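Local coordinates for protein histidine--tRNA ligase (Thermus thermophilus, PDB 1H4V) that catalyses the ATP-dependent attachment of L-histidine to tRNA(His), working as a homodimeric class II aminoacyl-tRNA synthetase, at residues A[26-31]-A[36-41]; A[84-89]-A[104-109]; A[88-93]-A[98-103]; A[133-138]-A[264-269]. One frame throughout, in Å; residues are numbered along the deposited sequence.

Contact 1: A[26-31]-A[36-41]; sequences TARKVL and ALELVT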
loop_
_atom_site.group_PDB
_atom_site.type_symbol
_atom_site.label_atom_id
_atom_site.label_comp_id
_atom_site.label_asym_id
_atom_site.label_seq_id
_atom_site.Cartn_x
_atom_site.Cartn_y
_atom_site.Cartn_z
ATOM N N THR A 26 -11.681 2.977 5.863
ATOM C CA THR A 26 -13.118 2.813 5.985
ATOM C C THR A 26 -13.591 1.558 5.251
ATOM O O THR A 26 -14.397 0.795 5.776
ATOM C CB THR A 26 -13.851 4.029 5.437
ATOM O OG1 THR A 26 -13.567 5.153 6.276
ATOM C CG2 THR A 26 -15.351 3.780 5.402
ATOM N N ALA A 27 -13.088 1.340 4.038
ATOM C CA ALA A 27 -13.472 0.151 3.284
ATOM C C ALA A 27 -13.023 -1.075 4.083
ATOM O O ALA A 27 -13.762 -2.055 4.198
ATOM C CB ALA A 27 -12.811 0.149 1.903
ATOM N N ARG A 28 -11.818 -1.017 4.644
ATOM C CA ARG A 28 -11.322 -2.145 5.411
ATOM C C ARG A 28 -12.271 -2.481 6.564
ATOM O O ARG A 28 -12.573 -3.653 6.796
ATOM C CB ARG A 28 -9.907 -1.882 5.957
ATOM C CG ARG A 28 -9.441 -2.947 6.950
ATOM C CD ARG A 28 -8.026 -2.729 7.482
ATOM N NE ARG A 28 -6.997 -3.095 6.508
ATOM C CZ ARG A 28 -6.271 -2.223 5.808
ATOM N NH1 ARG A 28 -6.451 -0.914 5.971
ATOM N NH2 ARG A 28 -5.373 -2.660 4.934
ATOM N N LYS A 29 -12.750 -1.458 7.269
ATOM C CA LYS A 29 -13.657 -1.681 8.397
ATOM C C LYS A 29 -14.979 -2.318 7.978
ATOM O O LYS A 29 -15.412 -3.304 8.573
ATOM C CB LYS A 29 -13.947 -0.364 9.138
ATOM C CG LYS A 29 -14.953 -0.510 10.291
ATOM C CD LYS A 29 -15.236 0.820 10.986
ATOM C CE LYS A 29 -16.057 1.771 10.106
ATOM N NZ LYS A 29 -16.483 3.016 10.826
ATOM N N VAL A 30 -15.626 -1.766 6.955
ATOM C CA VAL A 30 -16.906 -2.324 6.528
ATOM C C VAL A 30 -16.771 -3.683 5.841
ATOM O O VAL A 30 -17.565 -4.585 6.094
ATOM C CB VAL A 30 -17.687 -1.345 5.588
ATOM C CG1 VAL A 30 -17.565 0.082 6.095
ATOM C CG2 VAL A 30 -17.196 -1.458 4.183
ATOM N N LEU A 31 -15.766 -3.839 4.988
ATOM C CA LEU A 31 -15.581 -5.102 4.283
ATOM C C LEU A 31 -15.129 -6.244 5.192
ATOM O O LEU A 31 -15.550 -7.386 5.002
ATOM C CB LEU A 31 -14.599 -4.917 3.120
ATOM C CG LEU A 31 -15.176 -4.578 1.734
ATOM C CD1 LEU A 31 -16.513 -3.897 1.838
ATOM C CD2 LEU A 31 -14.179 -3.709 0.963
ATOM N N ALA A 36 -14.989 -10.283 4.623
ATOM C CA ALA A 36 -14.004 -10.274 3.544
ATOM C C ALA A 36 -12.580 -10.404 4.082
ATOM O O ALA A 36 -12.242 -9.835 5.111
ATOM C CB ALA A 36 -14.139 -9.017 2.729
ATOM N N LEU A 37 -11.762 -11.178 3.384
ATOM C CA LEU A 37 -10.363 -11.404 3.753
ATOM C C LEU A 37 -9.493 -10.486 2.882
ATOM O O LEU A 37 -9.721 -10.383 1.677
ATOM C CB LEU A 37 -10.022 -12.868 3.487
ATOM C CG LEU A 37 -8.626 -13.423 3.761
ATOM C CD1 LEU A 37 -8.272 -13.267 5.239
ATOM C CD2 LEU A 37 -8.614 -14.901 3.364
ATOM N N GLU A 38 -8.508 -9.816 3.469
ATOM C CA GLU A 38 -7.678 -8.924 2.664
ATOM C C GLU A 38 -6.673 -9.679 1.818
ATOM O O GLU A 38 -5.987 -10.583 2.287
ATOM C CB GLU A 38 -6.924 -7.889 3.516
ATOM C CG GLU A 38 -6.197 -6.860 2.616
ATOM C CD GLU A 38 -5.526 -5.719 3.367
ATOM O OE1 GLU A 38 -4.939 -4.843 2.693
ATOM O OE2 GLU A 38 -5.576 -5.686 4.616
ATOM N N LEU A 39 -6.582 -9.287 0.559
ATOM C CA LEU A 39 -5.664 -9.930 -0.368
ATOM C C LEU A 39 -4.886 -8.878 -1.167
ATOM O O LEU A 39 -5.462 -7.894 -1.641
ATOM C CB LEU A 39 -6.475 -10.835 -1.301
ATOM C CG LEU A 39 -5.904 -11.599 -2.500
ATOM C CD1 LEU A 39 -5.457 -10.608 -3.528
ATOM C CD2 LEU A 39 -4.763 -12.516 -2.079
ATOM N N VAL A 40 -3.576 -9.063 -1.289
ATOM C CA VAL A 40 -2.764 -8.137 -2.076
ATOM C C VAL A 40 -2.106 -8.922 -3.218
ATOM O O VAL A 40 -1.295 -9.815 -2.973
ATOM C CB VAL A 40 -1.637 -7.464 -1.241
ATOM C CG1 VAL A 40 -0.851 -6.511 -2.140
ATOM C CG2 VAL A 40 -2.221 -6.696 -0.048
ATOM N N THR A 41 -2.464 -8.607 -4.461
ATOM C CA THR A 41 -1.868 -9.299 -5.598
ATOM C C THR A 41 -0.689 -8.495 -6.117
ATOM O O THR A 41 -0.489 -7.344 -5.721
ATOM C CB THR A 41 -2.872 -9.485 -6.750
ATOM O OG1 THR A 41 -3.263 -8.206 -7.268
ATOM C CG2 THR A 41 -4.096 -10.221 -6.260
#
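Ala-36 meets Leu-31 at the end of helix 14-33, where the chain turns from helix into strand and the two stay joined by their backbones. Ala-36 N donates to Leu-31 O over 3.0 Å, and Ala-36 CB rests on the same carbonyl, 4.1 Å from Leu-31 CB. Two residues on, Glu-38 reaches back to the helix. With CG anti to its backbone N (chi1 -173°) and the rest of the chain extended, its carboxylate arrives at Arg-28, whose own chain bends at chi3. The salt bridge is lopsided: Arg-28 NH2 gives OE2 of Glu-38 a fairly straight bond of 3.0 Å, on the syn side though tilted out of the carboxylate plane, and nearly in the guanidinium plane, but its bond to OE1 is weak. With the guanidinium and carboxylate planes 52° apart and NH2 serving both oxygens, this is not a flat, two-pronged pairing. Glu-38 OE2 has a second donor in Gln-21 of the second subunit, which ties the ion pair to the dimer interface. Within this chain, strand 37-38 edges the large sheet of the catalytic domain, parallel to strand 102-111; Trp-105 of that strand touches both Arg-28 and Glu-38, while Leu-31 packs against helix 137-153 and strand 123-132.

Contact 2: A[84-89]-A[104-109]; sequences AAMVRA and LWMAGP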
loop_
_atom_site.group_PDB
_atom_site.type_symbol
_atom_site.label_atom_id
_atom_site.label_comp_id
_atom_site.label_asym_id
_atom_site.label_seq_id
_atom_site.Cartn_x
_atom_site.Cartn_y
_atom_site.Cartn_z
ATOM N N ALA A 84 -9.893 -9.929 -12.170
ATOM C CA ALA A 84 -9.175 -11.054 -12.763
ATOM C C ALA A 84 -8.013 -11.520 -11.882
ATOM O O ALA A 84 -7.761 -12.718 -11.764
ATOM C CB ALA A 84 -8.661 -10.691 -14.153
ATOM N N ALA A 85 -7.309 -10.573 -11.271
ATOM C CA ALA A 85 -6.179 -10.900 -10.398
ATOM C C ALA A 85 -6.651 -11.660 -9.163
ATOM O O ALA A 85 -5.993 -12.594 -8.709
ATOM C CB ALA A 85 -5.459 -9.632 -9.974
ATOM N N MET A 86 -7.793 -11.259 -8.621
ATOM C CA MET A 86 -8.339 -11.916 -7.435
ATOM C C MET A 86 -8.831 -13.310 -7.771
ATOM O O MET A 86 -8.594 -14.243 -7.005
ATOM C CB MET A 86 -9.449 -11.055 -6.820
ATOM C CG MET A 86 -8.867 -9.755 -6.276
ATOM S SD MET A 86 -10.021 -8.446 -5.917
ATOM C CE MET A 86 -10.537 -8.940 -4.248
ATOM N N VAL A 87 -9.497 -13.452 -8.914
ATOM C CA VAL A 87 -9.977 -14.765 -9.359
ATOM C C VAL A 87 -8.762 -15.665 -9.594
ATOM O O VAL A 87 -8.777 -16.846 -9.249
ATOM C CB VAL A 87 -10.768 -14.675 -10.683
ATOM C CG1 VAL A 87 -11.032 -16.081 -11.224
ATOM C CG2 VAL A 87 -12.078 -13.941 -10.467
ATOM N N ARG A 88 -7.706 -15.092 -10.172
ATOM C CA ARG A 88 -6.478 -15.826 -10.444
ATOM C C ARG A 88 -5.858 -16.293 -9.128
ATOM O O ARG A 88 -5.229 -17.350 -9.067
ATOM C CB ARG A 88 -5.501 -14.936 -11.223
ATOM C CG ARG A 88 -4.260 -15.638 -11.794
ATOM C CD ARG A 88 -3.189 -15.842 -10.726
ATOM N NE ARG A 88 -2.798 -14.573 -10.119
ATOM C CZ ARG A 88 -2.325 -14.450 -8.885
ATOM N NH1 ARG A 88 -2.178 -15.519 -8.119
ATOM N NH2 ARG A 88 -2.022 -13.256 -8.408
ATOM N N ALA A 89 -6.043 -15.509 -8.070
ATOM C CA ALA A 89 -5.506 -15.871 -6.761
ATOM C C ALA A 89 -6.361 -16.965 -6.108
ATOM O O ALA A 89 -5.831 -17.878 -5.477
ATOM C CB ALA A 89 -5.442 -14.634 -5.851
ATOM N N LEU A 104 -13.384 -11.660 -0.629
ATOM C CA LEU A 104 -12.059 -11.039 -0.645
ATOM C C LEU A 104 -12.150 -9.556 -0.951
ATOM O O LEU A 104 -13.088 -9.094 -1.605
ATOM C CB LEU A 104 -11.170 -11.693 -1.708
ATOM C CG LEU A 104 -11.027 -13.219 -1.738
ATOM C CD1 LEU A 104 -10.429 -13.621 -3.077
ATOM C CD2 LEU A 104 -10.161 -13.704 -0.600
ATOM N N TRP A 105 -11.180 -8.799 -0.465
ATOM C CA TRP A 105 -11.152 -7.385 -0.765
ATOM C C TRP A 105 -9.699 -6.995 -0.923
ATOM O O TRP A 105 -8.795 -7.679 -0.429
ATOM C CB TRP A 105 -11.838 -6.541 0.319
ATOM C CG TRP A 105 -11.017 -6.280 1.535
ATOM C CD1 TRP A 105 -10.898 -7.076 2.636
ATOM C CD2 TRP A 105 -10.204 -5.130 1.778
ATOM N NE1 TRP A 105 -10.061 -6.491 3.556
ATOM C CE2 TRP A 105 -9.616 -5.298 3.054
ATOM C CE3 TRP A 105 -9.908 -3.977 1.038
ATOM C CZ2 TRP A 105 -8.752 -4.347 3.617
ATOM C CZ3 TRP A 105 -9.046 -3.028 1.600
ATOM C CH2 TRP A 105 -8.477 -3.225 2.879
ATOM N N MET A 106 -9.485 -5.887 -1.618
ATOM C CA MET A 106 -8.148 -5.412 -1.889
ATOM C C MET A 106 -8.183 -3.930 -2.240
ATOM O O MET A 106 -9.169 -3.411 -2.770
ATOM C CB MET A 106 -7.574 -6.236 -3.051
ATOM C CG MET A 106 -6.247 -5.779 -3.641
ATOM S SD MET A 106 -5.651 -7.021 -4.839
ATOM C CE MET A 106 -6.353 -6.442 -6.401
ATOM N N ALA A 107 -7.097 -3.250 -1.918
ATOM C CA ALA A 107 -6.956 -1.846 -2.222
ATOM C C ALA A 107 -5.565 -1.722 -2.813
ATOM O O ALA A 107 -4.612 -2.298 -2.293
ATOM C CB ALA A 107 -7.073 -1.016 -0.957
ATOM N N GLY A 108 -5.436 -0.989 -3.908
ATOM C CA GLY A 108 -4.118 -0.838 -4.489
ATOM C C GLY A 108 -4.108 -0.077 -5.793
ATOM O O GLY A 108 -5.151 0.306 -6.300
ATOM N N PRO A 109 -2.928 0.166 -6.360
ATOM C CA PRO A 109 -2.851 0.899 -7.625
ATOM C C PRO A 109 -3.251 0.082 -8.854
ATOM O O PRO A 109 -3.093 -1.138 -8.874
ATOM C CB PRO A 109 -1.387 1.330 -7.672
ATOM C CG PRO A 109 -0.701 0.221 -6.989
ATOM C CD PRO A 109 -1.586 -0.010 -5.779
#
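Met-86 carries this contact almost alone, reaching from helix 83-92 to the sheet with its terminal methyl against Leu-104. The tight part is that tip: Met-86 CE lies 3.7 Å from Leu-104 O and 3.8 Å from Leu-104 CB, so the methyl rests on main chain and side chain of one residue together. It is also close to the backbone N of Trp-105, whose own side chain leaves from the other face of the strand. Met-86 has CG anti to its carbonyl carbon (chi1 -66°), and a bend at chi3 turns the methyl onto the strand.

The packing against Met-106 is looser. The two methionines slide past each other in opposite directions, and Met-106 CE comes to 4.2 Å from Met-86 CG, the methyl of one against the inner methylene of the other. Ala-85 and Ala-89 also direct their CB atoms at the strand but stop short of contact. No hydrogen bond crosses between the segments, and all four touching residues are buried, so the slacker side is still protein interior and not solvent.

The local axes run 10.1 Å apart at 133°, a helix laid obliquely over one face of the large sheet of the class II catalytic domain, with thioether chains as filling. Met-86 also touches Asn-128 and Glu-130 of strand 123-132, the antiparallel neighbour of strand 102-111. On the opposite face of the sheet Trp-105 packs on Arg-28 and Leu-31 of helix 14-33, while Val-87 of helix 83-92 touches helix 291-294.

Contact 3: A[88-93]-A[98-103]; sequences RAYLEH and WPQPVR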
loop_
_atom_site.group_PDB
_atom_site.type_symbol
_atom_site.label_atom_id
_atom_site.label_comp_id
_atom_site.label_asym_id
_atom_site.label_seq_id
_atom_site.Cartn_x
_atom_site.Cartn_y
_atom_site.Cartn_z
ATOM N N ARG A 88 -7.706 -15.092 -10.172
ATOM C CA ARG A 88 -6.478 -15.826 -10.444
ATOM C C ARG A 88 -5.858 -16.293 -9.128
ATOM O O ARG A 88 -5.229 -17.350 -9.067
ATOM C CB ARG A 88 -5.501 -14.936 -11.223
ATOM C CG ARG A 88 -4.260 -15.638 -11.794
ATOM C CD ARG A 88 -3.189 -15.842 -10.726
ATOM N NE ARG A 88 -2.798 -14.573 -10.119
ATOM C CZ ARG A 88 -2.325 -14.450 -8.885
ATOM N NH1 ARG A 88 -2.178 -15.519 -8.119
ATOM N NH2 ARG A 88 -2.022 -13.256 -8.408
ATOM N N ALA A 89 -6.043 -15.509 -8.070
ATOM C CA ALA A 89 -5.506 -15.871 -6.761
ATOM C C ALA A 89 -6.361 -16.965 -6.108
ATOM O O ALA A 89 -5.831 -17.878 -5.477
ATOM C CB ALA A 89 -5.442 -14.634 -5.851
ATOM N N TYR A 90 -7.677 -16.861 -6.264
ATOM C CA TYR A 90 -8.613 -17.835 -5.705
ATOM C C TYR A 90 -8.265 -19.215 -6.277
ATOM O O TYR A 90 -8.297 -20.231 -5.577
ATOM C CB TYR A 90 -10.040 -17.441 -6.102
ATOM C CG TYR A 90 -11.133 -18.422 -5.737
ATOM C CD1 TYR A 90 -11.884 -18.260 -4.570
ATOM C CD2 TYR A 90 -11.467 -19.473 -6.593
ATOM C CE1 TYR A 90 -12.953 -19.118 -4.266
ATOM C CE2 TYR A 90 -12.529 -20.339 -6.303
ATOM C CZ TYR A 90 -13.271 -20.155 -5.142
ATOM O OH TYR A 90 -14.340 -20.988 -4.863
ATOM N N LEU A 91 -7.923 -19.223 -7.560
ATOM C CA LEU A 91 -7.542 -20.436 -8.268
ATOM C C LEU A 91 -6.186 -20.959 -7.808
ATOM O O LEU A 91 -6.054 -22.130 -7.449
ATOM C CB LEU A 91 -7.478 -20.157 -9.775
ATOM C CG LEU A 91 -8.654 -20.538 -10.680
ATOM C CD1 LEU A 91 -9.943 -20.713 -9.892
ATOM C CD2 LEU A 91 -8.795 -19.481 -11.752
ATOM N N GLU A 92 -5.183 -20.088 -7.811
ATOM C CA GLU A 92 -3.839 -20.497 -7.440
ATOM C C GLU A 92 -3.733 -21.104 -6.045
ATOM O O GLU A 92 -3.001 -22.075 -5.842
ATOM C CB GLU A 92 -2.871 -19.310 -7.558
ATOM C CG GLU A 92 -1.402 -19.694 -7.416
ATOM C CD GLU A 92 -0.443 -18.561 -7.735
ATOM O OE1 GLU A 92 -0.594 -17.923 -8.799
ATOM O OE2 GLU A 92 0.476 -18.312 -6.928
ATOM N N HIS A 93 -4.474 -20.555 -5.088
ATOM C CA HIS A 93 -4.395 -21.051 -3.723
ATOM C C HIS A 93 -5.450 -22.068 -3.318
ATOM O O HIS A 93 -5.592 -22.378 -2.141
ATOM C CB HIS A 93 -4.385 -19.862 -2.765
ATOM C CG HIS A 93 -3.251 -18.924 -3.019
ATOM N ND1 HIS A 93 -1.941 -19.251 -2.735
ATOM C CD2 HIS A 93 -3.212 -17.717 -3.637
ATOM C CE1 HIS A 93 -1.145 -18.291 -3.172
ATOM N NE2 HIS A 93 -1.891 -17.350 -3.724
ATOM N N TRP A 98 -12.074 -23.916 0.469
ATOM C CA TRP A 98 -12.525 -23.181 1.644
ATOM C C TRP A 98 -14.046 -23.139 1.714
ATOM O O TRP A 98 -14.729 -23.462 0.741
ATOM C CB TRP A 98 -12.022 -21.742 1.593
ATOM C CG TRP A 98 -10.553 -21.601 1.601
ATOM C CD1 TRP A 98 -9.627 -22.603 1.672
ATOM C CD2 TRP A 98 -9.820 -20.382 1.560
ATOM N NE1 TRP A 98 -8.360 -22.078 1.680
ATOM C CE2 TRP A 98 -8.450 -20.703 1.607
ATOM C CE3 TRP A 98 -10.188 -19.028 1.482
ATOM C CZ2 TRP A 98 -7.448 -19.745 1.589
ATOM C CZ3 TRP A 98 -9.193 -18.068 1.462
ATOM C CH2 TRP A 98 -7.839 -18.431 1.513
ATOM N N PRO A 99 -14.598 -22.755 2.875
ATOM C CA PRO A 99 -16.057 -22.697 2.948
ATOM C C PRO A 99 -16.504 -21.595 1.992
ATOM O O PRO A 99 -15.951 -20.493 1.999
ATOM C CB PRO A 99 -16.322 -22.369 4.419
ATOM C CG PRO A 99 -15.067 -21.682 4.860
ATOM C CD PRO A 99 -13.993 -22.478 4.190
ATOM N N GLN A 100 -17.489 -21.906 1.157
ATOM C CA GLN A 100 -17.983 -20.962 0.166
ATOM C C GLN A 100 -19.225 -20.209 0.630
ATOM O O GLN A 100 -20.053 -20.747 1.360
ATOM C CB GLN A 100 -18.281 -21.716 -1.129
ATOM C CG GLN A 100 -17.105 -22.528 -1.640
ATOM C CD GLN A 100 -15.965 -21.655 -2.130
ATOM O OE1 GLN A 100 -16.154 -20.798 -2.988
ATOM N NE2 GLN A 100 -14.774 -21.877 -1.596
ATOM N N PRO A 101 -19.377 -18.947 0.196
ATOM C CA PRO A 101 -18.445 -18.245 -0.694
ATOM C C PRO A 101 -17.209 -17.666 -0.007
ATOM O O PRO A 101 -17.178 -17.477 1.206
ATOM C CB PRO A 101 -19.312 -17.146 -1.289
ATOM C CG PRO A 101 -20.177 -16.776 -0.126
ATOM C CD PRO A 101 -20.585 -18.135 0.426
ATOM N N VAL A 102 -16.185 -17.387 -0.798
ATOM C CA VAL A 102 -14.977 -16.793 -0.258
ATOM C C VAL A 102 -15.083 -15.307 -0.573
ATOM O O VAL A 102 -15.229 -14.918 -1.731
ATOM C CB VAL A 102 -13.722 -17.368 -0.919
ATOM C CG1 VAL A 102 -12.488 -16.712 -0.342
ATOM C CG2 VAL A 102 -13.685 -18.881 -0.715
ATOM N N ARG A 103 -15.048 -14.484 0.467
ATOM C CA ARG A 103 -15.144 -13.051 0.289
ATOM C C ARG A 103 -13.751 -12.439 0.381
ATOM O O ARG A 103 -13.015 -12.667 1.342
ATOM C CB ARG A 103 -16.082 -12.447 1.345
ATOM C CG ARG A 103 -17.551 -12.862 1.195
ATOM C CD ARG A 103 -18.422 -12.103 2.199
ATOM N NE ARG A 103 -19.837 -12.465 2.145
ATOM C CZ ARG A 103 -20.339 -13.614 2.589
ATOM N NH1 ARG A 103 -19.549 -14.539 3.124
ATOM N NH2 ARG A 103 -21.642 -13.827 2.525
#
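The ring of Tyr-90 meets its partners at the edge: Gln-100 OE1 and the branched end of Val-102 both lie near the ring plane, the first at the hydroxyl and the second beside CE1. The Gln-100 amide is turned 80° from the ring, almost perpendicular to it. These groups close a helix-loop-strand connection in the class II catalytic domain, where helix 83-92 ends and the chain returns to enter strand 102-111.

Tyr-90 has CG anti to the backbone N (chi1 174°), which swings the ring off the helix flank toward the returning chain. Tyr-90 OH donates to Gln-100 OE1 over 2.6 Å, arriving from above the carbonyl plane and not along a lone pair. Lower on the same edge, Tyr-90 CE1 packs 3.6 Å from Val-102 CG2, giving the ring an apolar rest beside its polar tip.

The amide is held from its other end as well. Gln-100 NE2 donates to Trp-98 O over 2.8 Å, nearly in the amide plane, and more weakly to Met-95 O, so the loop itself fixes which way the amide faces. With an alanine in place of Gln-100 both ends of this bridge are gone; the Tyr-90 hydroxyl would probably lose its acceptor and the Trp-98 carbonyl its amide donor.

Leu-132 of strand 123-132 also touches the Tyr-90 ring, and at the helix end His-93 NE2 bonds to Asp-11 of the second subunit. The peptide bond between Gln-100 and Pro-101 is cis.

Contact 4: A[133-138]-A[264-269]; sequences GSENPI and YVRTAF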
loop_
_atom_site.group_PDB
_atom_site.type_symbol
_atom_site.label_atom_id
_atom_site.label_comp_id
_atom_site.label_asym_id
_atom_site.label_seq_id
_atom_site.Cartn_x
_atom_site.Cartn_y
_atom_site.Cartn_z
ATOM N N GLY A 133 -17.696 -18.126 -5.572
ATOM C CA GLY A 133 -18.157 -19.456 -5.225
ATOM C C GLY A 133 -19.649 -19.694 -5.116
ATOM O O GLY A 133 -20.071 -20.830 -4.936
ATOM N N SER A 134 -20.461 -18.656 -5.235
ATOM C CA SER A 134 -21.894 -18.855 -5.115
ATOM C C SER A 134 -22.736 -18.020 -6.069
ATOM O O SER A 134 -22.377 -16.899 -6.422
ATOM C CB SER A 134 -22.329 -18.581 -3.672
ATOM O OG SER A 134 -23.730 -18.728 -3.537
ATOM N N GLU A 135 -23.876 -18.578 -6.467
ATOM C CA GLU A 135 -24.804 -17.910 -7.372
ATOM C C GLU A 135 -25.954 -17.271 -6.582
ATOM O O GLU A 135 -26.787 -16.556 -7.143
ATOM C CB GLU A 135 -25.371 -18.927 -8.368
ATOM C CG GLU A 135 -26.389 -18.343 -9.321
ATOM C CD GLU A 135 -25.756 -17.436 -10.363
ATOM O OE1 GLU A 135 -26.438 -16.499 -10.830
ATOM O OE2 GLU A 135 -24.581 -17.669 -10.721
ATOM N N ASN A 136 -25.990 -17.535 -5.279
ATOM C CA ASN A 136 -27.037 -17.009 -4.402
ATOM C C ASN A 136 -27.240 -15.495 -4.527
ATOM O O ASN A 136 -26.308 -14.722 -4.349
ATOM C CB ASN A 136 -26.722 -17.366 -2.950
ATOM C CG ASN A 136 -27.941 -17.274 -2.063
ATOM O OD1 ASN A 136 -28.583 -16.231 -1.980
ATOM N ND2 ASN A 136 -28.281 -18.382 -1.404
ATOM N N PRO A 137 -28.474 -15.057 -4.840
ATOM C CA PRO A 137 -28.808 -13.636 -4.996
ATOM C C PRO A 137 -28.573 -12.783 -3.754
ATOM O O PRO A 137 -28.517 -11.549 -3.830
ATOM C CB PRO A 137 -30.276 -13.667 -5.434
ATOM C CG PRO A 137 -30.778 -14.944 -4.863
ATOM C CD PRO A 137 -29.651 -15.901 -5.109
ATOM N N ILE A 138 -28.444 -13.436 -2.606
ATOM C CA ILE A 138 -28.165 -12.709 -1.383
ATOM C C ILE A 138 -26.799 -12.027 -1.536
ATOM O O ILE A 138 -26.607 -10.905 -1.089
ATOM C CB ILE A 138 -28.160 -13.664 -0.151
ATOM C CG1 ILE A 138 -29.604 -13.946 0.280
ATOM C CG2 ILE A 138 -27.368 -13.057 0.999
ATOM C CD1 ILE A 138 -29.752 -15.037 1.340
ATOM N N TYR A 264 -19.782 -11.469 -18.193
ATOM C CA TYR A 264 -20.645 -10.758 -17.258
ATOM C C TYR A 264 -22.031 -11.359 -17.353
ATOM O O TYR A 264 -22.561 -11.562 -18.451
ATOM C CB TYR A 264 -20.699 -9.264 -17.574
ATOM C CG TYR A 264 -19.447 -8.520 -17.167
ATOM C CD1 TYR A 264 -18.555 -8.033 -18.126
ATOM C CD2 TYR A 264 -19.149 -8.308 -15.821
ATOM C CE1 TYR A 264 -17.397 -7.352 -17.751
ATOM C CE2 TYR A 264 -17.996 -7.629 -15.437
ATOM C CZ TYR A 264 -17.128 -7.154 -16.404
ATOM O OH TYR A 264 -15.998 -6.474 -16.028
ATOM N N VAL A 265 -22.620 -11.638 -16.198
ATOM C CA VAL A 265 -23.932 -12.262 -16.145
ATOM C C VAL A 265 -24.816 -11.635 -15.063
ATOM O O VAL A 265 -24.324 -11.102 -14.069
ATOM C CB VAL A 265 -23.751 -13.794 -15.900
ATOM C CG1 VAL A 265 -24.567 -14.257 -14.715
ATOM C CG2 VAL A 265 -24.106 -14.566 -17.153
ATOM N N ARG A 266 -26.126 -11.696 -15.276
ATOM C CA ARG A 266 -27.105 -11.162 -14.343
ATOM C C ARG A 266 -26.765 -9.788 -13.765
ATOM O O ARG A 266 -26.409 -8.869 -14.504
ATOM C CB ARG A 266 -27.354 -12.182 -13.223
ATOM C CG ARG A 266 -27.848 -13.509 -13.773
ATOM C CD ARG A 266 -28.221 -14.548 -12.722
ATOM N NE ARG A 266 -28.640 -15.769 -13.410
ATOM C CZ ARG A 266 -29.130 -16.854 -12.825
ATOM N NH1 ARG A 266 -29.278 -16.909 -11.512
ATOM N NH2 ARG A 266 -29.480 -17.888 -13.572
ATOM N N THR A 267 -26.874 -9.663 -12.446
ATOM C CA THR A 267 -26.635 -8.408 -11.733
ATOM C C THR A 267 -25.525 -7.472 -12.197
ATOM O O THR A 267 -24.399 -7.880 -12.461
ATOM C CB THR A 267 -26.396 -8.667 -10.233
ATOM O OG1 THR A 267 -27.381 -9.584 -9.749
ATOM C CG2 THR A 267 -26.523 -7.380 -9.444
ATOM N N ALA A 268 -25.873 -6.198 -12.285
ATOM C CA ALA A 268 -24.930 -5.149 -12.642
ATOM C C ALA A 268 -25.444 -3.969 -11.839
ATOM O O ALA A 268 -26.657 -3.823 -11.662
ATOM C CB ALA A 268 -24.986 -4.847 -14.118
ATOM N N PHE A 269 -24.546 -3.128 -11.343
ATOM C CA PHE A 269 -24.991 -1.997 -10.557
ATOM C C PHE A 269 -23.929 -0.932 -10.467
ATOM O O PHE A 269 -22.752 -1.190 -10.699
ATOM C CB PHE A 269 -25.384 -2.455 -9.148
ATOM C CG PHE A 269 -24.243 -2.990 -8.349
ATOM C CD1 PHE A 269 -23.481 -2.142 -7.550
ATOM C CD2 PHE A 269 -23.921 -4.345 -8.395
ATOM C CE1 PHE A 269 -22.407 -2.636 -6.801
ATOM C CE2 PHE A 269 -22.852 -4.852 -7.654
ATOM C CZ PHE A 269 -22.091 -3.990 -6.850
#
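Glu-135 OE1 sits over one face of the Arg-266 guanidinium, 2.9 Å from Arg-266 NH1, in a salt bridge that is electrostatic and lacks hydrogen-bond geometry. The carboxylate and guanidinium planes are 81° apart and the side chains cross at about a right angle, and the oxygen also lies 3.3 Å from Arg-266 CD. A bend at chi2 (72°) brings the acid over the arginine, whose chain is extended from CG to NE.

The stronger partner of Arg-266 is Asp-168, which forms a salt bridge with NE; Glu-135 adds a second negative charge. A leucine in place of Arg-266 would probably leave both Glu-135 and Asp-168 without this shared cation, and Glu-135, already close to Asp-289, might feel that like charge more strongly.

The loop carrying the acid is shaped by its own bonds. Ser-134 OG accepts from Asn-136 N in an ST turn, and Asn-136 OD1, as N-cap, accepts from Ile-138 N in the carbonyl plane on a lone pair. The contact thus joins two parts of the catalytic domain far apart in sequence, the start of helix 137-153 and the corner at Arg-266 leading into strand 267-272, with helix 231-246 alongside, where His-236 touches both Pro-137 and Arg-266.

Overall arrangement
Together the four contacts illustrate how one large mixed sheet organises a class II catalytic domain: each reaches it, through strand 37-38, 102-111 or 267-272. Contact 1 comes first along the chain; contacts 2 and 3 follow from the same helix 83-92 and strand 102-111, sharing Arg-88 and Ala-89, with centres about 11 Å apart. The centres of contacts 1 and 2 lie about 10 Å apart, joined by backbone pairing of Leu-37 and Leu-39 with Trp-105. Contact 4 draws in the later part of the catalytic region, beyond residue 229, about 20 Å from contact 1 between centres, yet Gly-133 packs on Gln-100 of contact 3. All four touch the second subunit, consistent with a catalytic domain whose packing is continuous with the dimer interface.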